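PDB 6OMZ: dihydropteroate synthase from Mycobacterium smegmatis, which probably catalyses the condensation of para-aminobenzoate with 6-hydroxymethyl-7,8-dihydropterin diphosphate to give 7,8-dihydropteroate, a step of folate biosynthesis. Local coordinates for residues P156-V169 against A199-A211. The protein carries 1 engineered substitution. Residues are numbered along the deposited sequence; the frame is centred on the assembly and turned at random. Where two conformers were deposited one is given.
Sequences PHRVPGYRDVVAEV and AKTAEHNWALLHA. With EDO (1,2-ethanediol), chain I; EDO (1,2-ethanediol), chain M.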
loop_
_atom_site.group_PDB
_atom_site.type_symbol
_atom_site.label_atom_id
_atom_site.label_comp_id
_atom_site.label_asym_id
_atom_site.label_seq_id
_atom_site.Cartn_x
_atom_site.Cartn_y
_atom_site.Cartn_z
ATOM N N PRO A 156 18.913 3.730 0.757
ATOM C CA PRO A 156 17.741 3.049 1.326
ATOM C C PRO A 156 17.061 2.080 0.373
ATOM O O PRO A 156 16.255 1.261 0.837
ATOM C CB PRO A 156 16.810 4.205 1.723
ATOM C CG PRO A 156 17.218 5.350 0.882
ATOM C CD PRO A 156 18.679 5.172 0.540
ATOM N N HIS A 157 17.377 2.107 -0.926
ATOM C CA HIS A 157 16.782 1.185 -1.886
ATOM C C HIS A 157 17.730 0.081 -2.330
ATOM O O HIS A 157 17.343 -0.747 -3.161
ATOM C CB HIS A 157 16.283 1.944 -3.123
ATOM C CG HIS A 157 15.038 2.736 -2.878
ATOM N ND1 HIS A 157 15.064 4.049 -2.460
ATOM C CD2 HIS A 157 13.728 2.400 -2.985
ATOM C CE1 HIS A 157 13.825 4.485 -2.313
ATOM N NE2 HIS A 157 12.996 3.509 -2.635
ATOM N N ARG A 158 18.958 0.056 -1.825
ATOM C CA ARG A 158 19.904 -0.968 -2.242
ATOM C C ARG A 158 19.414 -2.355 -1.840
ATOM O O ARG A 158 19.037 -2.595 -0.687
ATOM C CB ARG A 158 21.274 -0.687 -1.631
ATOM C CG ARG A 158 22.359 -1.669 -2.044
ATOM C CD ARG A 158 23.722 -1.156 -1.601
ATOM N NE ARG A 158 24.265 -0.143 -2.511
ATOM C CZ ARG A 158 25.386 0.534 -2.285
ATOM N NH1 ARG A 158 26.077 0.324 -1.174
ATOM N NH2 ARG A 158 25.819 1.426 -3.165
ATOM N N VAL A 159 19.439 -3.282 -2.790
ATOM C CA VAL A 159 18.971 -4.643 -2.533
ATOM C C VAL A 159 19.970 -5.386 -1.650
ATOM O O VAL A 159 21.140 -5.541 -2.034
ATOM C CB VAL A 159 18.732 -5.394 -3.853
ATOM C CG1 VAL A 159 18.381 -6.855 -3.578
ATOM C CG2 VAL A 159 17.636 -4.695 -4.655
ATOM N N PRO A 160 19.566 -5.855 -0.475
ATOM C CA PRO A 160 20.482 -6.599 0.393
ATOM C C PRO A 160 20.645 -8.036 -0.088
ATOM O O PRO A 160 19.999 -8.487 -1.029
ATOM C CB PRO A 160 19.794 -6.543 1.758
ATOM C CG PRO A 160 18.335 -6.440 1.437
ATOM C CD PRO A 160 18.221 -5.716 0.121
ATOM N N GLY A 161 21.574 -8.731 0.557
ATOM C CA GLY A 161 21.746 -10.143 0.308
ATOM C C GLY A 161 20.814 -10.965 1.173
ATOM O O GLY A 161 21.047 -11.125 2.375
ATOM N N TYR A 162 19.734 -11.462 0.579
ATOM C CA TYR A 162 18.877 -12.438 1.242
ATOM C C TYR A 162 19.403 -13.846 0.994
ATOM O O TYR A 162 19.699 -14.202 -0.150
ATOM C CB TYR A 162 17.449 -12.357 0.708
ATOM C CG TYR A 162 16.825 -10.981 0.718
ATOM C CD1 TYR A 162 16.172 -10.495 1.850
ATOM C CD2 TYR A 162 16.864 -10.180 -0.413
ATOM C CE1 TYR A 162 15.581 -9.222 1.846
ATOM C CE2 TYR A 162 16.275 -8.922 -0.425
ATOM C CZ TYR A 162 15.639 -8.452 0.704
ATOM O OH TYR A 162 15.063 -7.196 0.672
ATOM N N ARG A 163 19.479 -14.659 2.051
ATOM C CA ARG A 163 19.659 -16.093 1.829
ATOM C C ARG A 163 18.371 -16.705 1.291
ATOM O O ARG A 163 18.405 -17.623 0.461
ATOM C CB ARG A 163 20.063 -16.815 3.120
ATOM C CG ARG A 163 21.320 -16.337 3.840
ATOM C CD ARG A 163 22.605 -16.772 3.174
ATOM N NE ARG A 163 22.713 -18.213 2.959
ATOM C CZ ARG A 163 23.782 -18.804 2.435
ATOM N NH1 ARG A 163 24.837 -18.074 2.100
ATOM N NH2 ARG A 163 23.811 -20.125 2.249
ATOM N N ASP A 164 17.228 -16.218 1.777
ATOM C CA ASP A 164 15.911 -16.752 1.430
ATOM C C ASP A 164 14.923 -15.599 1.613
ATOM O O ASP A 164 14.413 -15.378 2.715
ATOM C CB ASP A 164 15.562 -17.949 2.308
ATOM C CG ASP A 164 14.215 -18.593 1.942
ATOM O OD1 ASP A 164 13.327 -17.903 1.408
ATOM O OD2 ASP A 164 14.054 -19.806 2.210
ATOM N N VAL A 165 14.653 -14.873 0.520
ATOM C CA VAL A 165 13.839 -13.665 0.651
ATOM C C VAL A 165 12.457 -13.999 1.212
ATOM O O VAL A 165 11.888 -13.215 1.983
ATOM C CB VAL A 165 13.736 -12.904 -0.689
ATOM C CG1 VAL A 165 12.918 -13.696 -1.717
ATOM C CG2 VAL A 165 13.102 -11.524 -0.464
ATOM N N VAL A 166 11.913 -15.168 0.866
ATOM C CA VAL A 166 10.566 -15.529 1.320
ATOM C C VAL A 166 10.542 -15.679 2.835
ATOM O O VAL A 166 9.717 -15.066 3.528
ATOM C CB VAL A 166 10.095 -16.816 0.621
ATOM C CG1 VAL A 166 8.783 -17.278 1.230
ATOM C CG2 VAL A 166 9.931 -16.568 -0.899
ATOM N N ALA A 167 11.462 -16.495 3.370
ATOM C CA ALA A 167 11.499 -16.743 4.804
ATOM C C ALA A 167 11.895 -15.493 5.571
ATOM O O ALA A 167 11.411 -15.264 6.686
ATOM C CB ALA A 167 12.466 -17.888 5.124
ATOM N N GLU A 168 12.785 -14.675 4.998
ATOM C CA GLU A 168 13.286 -13.522 5.734
ATOM C C GLU A 168 12.240 -12.423 5.804
ATOM O O GLU A 168 12.111 -11.752 6.833
ATOM C CB GLU A 168 14.582 -13.013 5.103
ATOM C CG GLU A 168 15.718 -14.034 5.260
ATOM C CD GLU A 168 17.044 -13.581 4.657
ATOM O OE1 GLU A 168 17.351 -12.373 4.715
ATOM O OE2 GLU A 168 17.772 -14.446 4.120
ATOM N N VAL A 169 11.499 -12.212 4.717
ATOM C CA VAL A 169 10.412 -11.239 4.751
ATOM C C VAL A 169 9.384 -11.643 5.803
ATOM O O VAL A 169 8.953 -10.818 6.615
ATOM C CB VAL A 169 9.778 -11.079 3.359
ATOM C CG1 VAL A 169 8.425 -10.384 3.469
ATOM C CG2 VAL A 169 10.716 -10.239 2.461
ATOM N N ALA A 199 13.646 -2.427 -2.123
ATOM C CA ALA A 199 14.931 -3.117 -1.941
ATOM C C ALA A 199 14.788 -4.601 -2.262
ATOM O O ALA A 199 15.326 -5.465 -1.575
ATOM C CB ALA A 199 15.503 -2.910 -0.533
ATOM N N LYS A 200 14.052 -4.888 -3.330
ATOM C CA LYS A 200 13.800 -6.247 -3.783
ATOM C C LYS A 200 13.875 -6.266 -5.304
ATOM O O LYS A 200 13.465 -5.302 -5.955
ATOM C CB LYS A 200 12.418 -6.744 -3.311
ATOM C CG LYS A 200 12.281 -6.861 -1.770
ATOM C CD LYS A 200 10.862 -7.345 -1.388
ATOM C CE LYS A 200 10.648 -7.353 0.139
ATOM N NZ LYS A 200 10.466 -5.926 0.624
ATOM N N THR A 201 14.407 -7.354 -5.866
ATOM C CA THR A 201 14.433 -7.523 -7.316
ATOM C C THR A 201 13.101 -8.064 -7.826
ATOM O O THR A 201 12.235 -8.502 -7.062
ATOM C CB THR A 201 15.532 -8.498 -7.746
ATOM O OG1 THR A 201 15.149 -9.817 -7.322
ATOM C CG2 THR A 201 16.883 -8.120 -7.139
ATOM N N ALA A 202 12.959 -8.070 -9.154
ATOM C CA ALA A 202 11.787 -8.692 -9.763
ATOM C C ALA A 202 11.654 -10.151 -9.340
ATOM O O ALA A 202 10.554 -10.614 -9.020
ATOM C CB ALA A 202 11.874 -8.591 -11.285
ATOM N N GLU A 203 12.765 -10.895 -9.349
ATOM C CA GLU A 203 12.699 -12.309 -8.980
ATOM C C GLU A 203 12.320 -12.492 -7.513
ATOM O O GLU A 203 11.597 -13.439 -7.165
ATOM C CB GLU A 203 14.032 -12.989 -9.288
ATOM C CG GLU A 203 14.286 -13.179 -10.775
ATOM C CD GLU A 203 14.999 -11.982 -11.407
ATOM O OE1 GLU A 203 15.113 -10.918 -10.751
ATOM O OE2 GLU A 203 15.468 -12.122 -12.556
ATOM N N HIS A 204 12.798 -11.604 -6.635
ATOM C CA HIS A 204 12.328 -11.616 -5.252
ATOM C C HIS A 204 10.812 -11.454 -5.190
ATOM O O HIS A 204 10.125 -12.175 -4.457
ATOM C CB HIS A 204 13.003 -10.503 -4.450
ATOM C CG HIS A 204 14.466 -10.714 -4.217
ATOM N ND1 HIS A 204 15.335 -9.664 -4.015
ATOM C CD2 HIS A 204 15.212 -11.842 -4.144
ATOM C CE1 HIS A 204 16.557 -10.134 -3.829
ATOM N NE2 HIS A 204 16.510 -11.453 -3.906
ATOM N N ASN A 205 10.276 -10.497 -5.950
ATOM C CA ASN A 205 8.839 -10.230 -5.936
ATOM C C ASN A 205 8.032 -11.467 -6.324
ATOM O O ASN A 205 7.022 -11.793 -5.679
ATOM C CB ASN A 205 8.519 -9.070 -6.883
ATOM C CG ASN A 205 8.938 -7.724 -6.322
ATOM O OD1 ASN A 205 9.367 -7.614 -5.169
ATOM N ND2 ASN A 205 8.792 -6.684 -7.130
ATOM N N TRP A 206 8.451 -12.160 -7.380
ATOM C CA TRP A 206 7.669 -13.298 -7.853
ATOM C C TRP A 206 7.744 -14.456 -6.864
ATOM O O TRP A 206 6.763 -15.179 -6.680
ATOM C CB TRP A 206 8.136 -13.731 -9.244
ATOM C CG TRP A 206 7.803 -12.717 -10.327
ATOM C CD1 TRP A 206 8.689 -12.059 -11.135
ATOM C CD2 TRP A 206 6.493 -12.247 -10.698
ATOM N NE1 TRP A 206 8.012 -11.205 -11.979
ATOM C CE2 TRP A 206 6.666 -11.301 -11.730
ATOM C CE3 TRP A 206 5.191 -12.544 -10.263
ATOM C CZ2 TRP A 206 5.583 -10.642 -12.343
ATOM C CZ3 TRP A 206 4.115 -11.886 -10.868
ATOM C CH2 TRP A 206 4.325 -10.937 -11.891
ATOM N N ALA A 207 8.893 -14.643 -6.203
ATOM C CA ALA A 207 8.950 -15.652 -5.146
ATOM C C ALA A 207 8.017 -15.287 -3.996
ATOM O O ALA A 207 7.326 -16.157 -3.454
ATOM C CB ALA A 207 10.389 -15.840 -4.640
ATOM N N LEU A 208 7.962 -13.997 -3.626
ATOM C CA LEU A 208 7.078 -13.583 -2.539
ATOM C C LEU A 208 5.617 -13.773 -2.908
ATOM O O LEU A 208 4.804 -14.163 -2.060
ATOM C CB LEU A 208 7.333 -12.121 -2.171
ATOM C CG LEU A 208 8.671 -11.928 -1.449
ATOM C CD1 LEU A 208 9.097 -10.460 -1.511
ATOM C CD2 LEU A 208 8.536 -12.418 -0.014
ATOM N N LEU A 209 5.268 -13.495 -4.166
ATOM C CA LEU A 209 3.888 -13.645 -4.599
ATOM C C LEU A 209 3.509 -15.113 -4.700
ATOM O O LEU A 209 2.416 -15.508 -4.280
ATOM C CB LEU A 209 3.684 -12.928 -5.925
ATOM C CG LEU A 209 3.630 -11.405 -5.776
ATOM C CD1 LEU A 209 3.608 -10.797 -7.169
ATOM C CD2 LEU A 209 2.371 -11.002 -4.982
ATOM N N HIS A 210 4.402 -15.947 -5.235
ATOM C CA HIS A 210 4.102 -17.374 -5.234
ATOM C C HIS A 210 3.931 -17.901 -3.817
ATOM O O HIS A 210 3.136 -18.828 -3.582
ATOM C CB HIS A 210 5.188 -18.165 -5.949
ATOM C CG HIS A 210 4.891 -19.633 -6.012
ATOM N ND1 HIS A 210 5.350 -20.528 -5.067
ATOM C CD2 HIS A 210 4.124 -20.351 -6.870
ATOM C CE1 HIS A 210 4.911 -21.742 -5.363
ATOM N NE2 HIS A 210 4.165 -21.661 -6.453
ATOM N N ALA A 211 4.661 -17.329 -2.862
ATOM C CA ALA A 211 4.576 -17.743 -1.470
ATOM C C ALA A 211 3.518 -16.974 -0.697
ATOM O O ALA A 211 3.476 -17.080 0.530
ATOM C CB ALA A 211 5.940 -17.591 -0.789
HETATM C C1 EDO I . 10.636 -21.538 2.871
HETATM O O1 EDO I . 11.706 -21.330 3.797
HETATM C C2 EDO I . 10.604 -20.363 1.904
HETATM O O2 EDO I . 11.610 -20.532 0.896
HETATM C C1 EDO M . 22.832 -7.621 4.490
HETATM O O1 EDO M . 22.916 -8.169 3.170
HETATM C C2 EDO M . 21.377 -7.565 4.950
HETATM O O2 EDO M . 20.947 -8.857 5.399
HETATM O O HOH W 1 14.272 -0.727 -4.265
HETATM O O HOH W 2 13.527 -5.163 1.597
HETATM O O HOH W 3 18.313 -13.566 -2.973
#
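Two neighbouring barrel helices of the TIM-barrel fold of the pterin-binding enzymes, with the loops that lead into them, meet through Y162 and H204; A199, at the start of one loop, directly follows F198, which lines the pterin-6-yl-methyl-monophosphate pocket. The Y162 ring sets its CD2 edge against a face of the H204 imidazole, T-shaped, with centroids 4.9 Å apart and planes at 82°. Y162 OH donates to A199 O at 2.8 Å, the hydroxyl lying well out of the carbonyl plane; water 2 donates to the same hydroxyl. V165 CG2 lies 3.8 Å above the centre of the Y162 ring, while V159 CG1 sits at the rim of the imidazole, 3.8 Å from H204 CE1. A capping box at the start of helix 202-210 helps fix H204: its N donates to T201 OG1, and T201 N returns a bond to H204 ND1 at 3.1 Å. H204 NE2 shares water 3 with Y162 O.

Farther along, the contact is aliphatic. V166 holds CG1 anti to its backbone N (chi1 173°), which brings that methyl to 3.5 Å from A211 CB and leaves CG2 against A207. L208 CD2 reaches V169 CB at 3.8 Å, and V169 CG2 lies on the K200 chain, whose NZ goes on to bond G195 O, F198 O and H147 ND1.

The axes of 165-169 and 202-210 come within 9.5 Å and cross at -68°. Helices 165-182 and 202-210 follow the adjacent parallel strands 143-146 and 190-193, and A202, N205 and L209 of the latter helix touch F231 of helix 230-235.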